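Local atomic coordinates of putative Lipoprotein (Shewanella oneidensis, PDB entry 3U24), a protein that is of unknown function but binds zinc and calcium ions and belongs to the DUF885 family, whose clan suggests kinship with metallopeptidases. Residues D479-I482 against H483-M487. Numbering follows the deposited sequence.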
loop_
_atom_site.group_PDB
_atom_site.type_symbol
_atom_site.label_atom_id
_atom_site.label_comp_id
_atom_site.label_asym_id
_atom_site.label_seq_id
_atom_site.Cartn_x
_atom_site.Cartn_y
_atom_site.Cartn_z
ATOM N N ASP A 479 5.161 -7.119 -12.326
ATOM C CA ASP A 479 3.866 -7.610 -11.853
ATOM C C ASP A 479 3.025 -8.132 -13.024
ATOM O O ASP A 479 2.449 -9.227 -12.959
ATOM C CB ASP A 479 3.105 -6.565 -11.054
ATOM C CG ASP A 479 1.905 -7.162 -10.311
ATOM O OD1 ASP A 479 2.116 -7.864 -9.276
ATOM O OD2 ASP A 479 0.751 -6.895 -10.743
ATOM N N TYR A 480 3.021 -7.363 -14.105
ATOM C CA TYR A 480 2.271 -7.686 -15.298
ATOM C C TYR A 480 2.832 -8.918 -15.971
ATOM O O TYR A 480 2.087 -9.839 -16.305
ATOM C CB TYR A 480 2.277 -6.484 -16.266
ATOM C CG TYR A 480 1.423 -6.669 -17.503
ATOM C CD1 TYR A 480 0.057 -6.405 -17.479
ATOM C CD2 TYR A 480 1.968 -7.144 -18.683
ATOM C CE1 TYR A 480 -0.744 -6.600 -18.626
ATOM C CE2 TYR A 480 1.186 -7.345 -19.821
ATOM C CZ TYR A 480 -0.167 -7.052 -19.802
ATOM O OH TYR A 480 -0.947 -7.247 -20.951
ATOM N N SER A 481 4.147 -8.945 -16.172
ATOM C CA SER A 481 4.755 -10.056 -16.900
ATOM C C SER A 481 4.586 -11.387 -16.178
ATOM O O SER A 481 4.378 -12.392 -16.818
ATOM C CB SER A 481 6.207 -9.775 -17.246
ATOM O OG SER A 481 6.279 -8.531 -17.954
ATOM N N ILE A 482 4.639 -11.372 -14.859
ATOM C CA ILE A 482 4.458 -12.582 -14.057
ATOM C C ILE A 482 3.031 -13.130 -14.203
ATOM O O ILE A 482 2.839 -14.285 -14.498
ATOM C CB ILE A 482 4.794 -12.291 -12.571
ATOM C CG1 ILE A 482 6.308 -12.200 -12.408
ATOM C CG2 ILE A 482 4.239 -13.373 -11.631
ATOM C CD1 ILE A 482 6.738 -11.754 -11.014
ATOM N N HIS A 483 2.038 -12.272 -14.058
ATOM C CA HIS A 483 0.649 -12.693 -14.040
ATOM C C HIS A 483 0.010 -12.876 -15.402
ATOM O O HIS A 483 -0.945 -13.648 -15.536
ATOM C CB HIS A 483 -0.134 -11.723 -13.194
ATOM C CG HIS A 483 0.156 -11.893 -11.754
ATOM N ND1 HIS A 483 -0.264 -12.971 -11.073
ATOM C CD2 HIS A 483 0.950 -11.163 -10.881
ATOM C CE1 HIS A 483 0.205 -12.909 -9.827
ATOM N NE2 HIS A 483 0.922 -11.791 -9.699
ATOM N N VAL A 484 0.559 -12.204 -16.416
ATOM C CA VAL A 484 -0.028 -12.188 -17.735
ATOM C C VAL A 484 0.862 -12.869 -18.763
ATOM O O VAL A 484 0.348 -13.446 -19.725
ATOM C CB VAL A 484 -0.387 -10.736 -18.209
ATOM C CG1 VAL A 484 -1.039 -10.754 -19.612
ATOM C CG2 VAL A 484 -1.345 -10.105 -17.209
ATOM N N LYS A 485 2.173 -12.801 -18.584
ATOM C CA LYS A 485 3.084 -13.217 -19.665
ATOM C C LYS A 485 4.010 -14.360 -19.260
ATOM O O LYS A 485 4.991 -14.618 -19.946
ATOM C CB LYS A 485 3.949 -12.034 -20.138
ATOM C CG LYS A 485 3.175 -10.858 -20.680
ATOM C CD LYS A 485 4.133 -9.721 -21.012
ATOM C CE LYS A 485 4.953 -9.954 -22.276
ATOM N NZ LYS A 485 4.139 -9.539 -23.453
ATOM N N GLY A 486 3.720 -15.016 -18.147
ATOM C CA GLY A 486 4.530 -16.167 -17.698
ATOM C C GLY A 486 6.010 -15.894 -17.422
ATOM O O GLY A 486 6.824 -16.765 -17.619
HETATM N N MSE A 487 6.374 -14.706 -16.948
HETATM C CA MSE A 487 7.789 -14.424 -16.633
HETATM C C MSE A 487 8.257 -15.378 -15.534
HETATM O O MSE A 487 7.525 -15.619 -14.574
HETATM C CB MSE A 487 7.957 -12.969 -16.187
HETATM C CG MSE A 487 9.299 -12.597 -15.592
HETATM SE SE MSE A 487 9.442 -10.698 -15.178
HETATM C CE MSE A 487 10.068 -10.020 -16.892
HETATM O O HOH W 1 1.179 -15.570 -16.843
#
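With CG set opposite the backbone N (chi1 -175°), the Tyr480 ring swings beneath Val484, one turn later in the same helix. Val484 CB stands 4.0 Å from the centroid of the Tyr480 ring, almost on its normal, in a CH-pi contact; CG1, itself anti to the Val484 backbone N, reaches the hydroxyl end, while CG2 lies over the CD1 and CE1 side. Lys485 takes the rim of the same ring, its CD lying near the ring plane 4.0 Å from Tyr480 CE2, before the bent chain turns off. Tyr264, from helix 260-289, stacks on Tyr480.

These contacts occupy the C-terminal end of helix 459-485, where Gly486 leaves helical geometry with positive phi, a conformation glycine adopts readily, and takes the C' position of the helix end. Rather than the 6→1 bond of a classical Schellman motif, Met487 N reaches back six residues to Ser481 O (3.1 Å, N-H...O 170°). Lys485 N binds that oxygen from the opposite face of the carbonyl plane at 2.9 Å, so two donors grip it. A water accepts from Gly486 N at 2.9 Å and donates to Ile482 O at 3.1 Å, bridging the pair that would otherwise make the next helical bond. The reversal brings selenomethionine Met487 back along the helix, with its CB 3.8 Å from Ser481 CB and its selenium and methyl also beside that carbon.

On another side, Ile482 CG2 sits over one face of the His483 imidazole, offset toward the rim, 4.2 Å from the ring centroid. Asp479 O meets the ring edge at CD2; the Asp479 carboxylate plane is turned 53° from the imidazole. His483 ND1 pairs with Ile241 N and NE2 with Ala514 O and Ser517 O, consistent with a neutral ring protonated at NE2, whereas Asp479 OD2 bonds to Tyr246 OH and Val519 N.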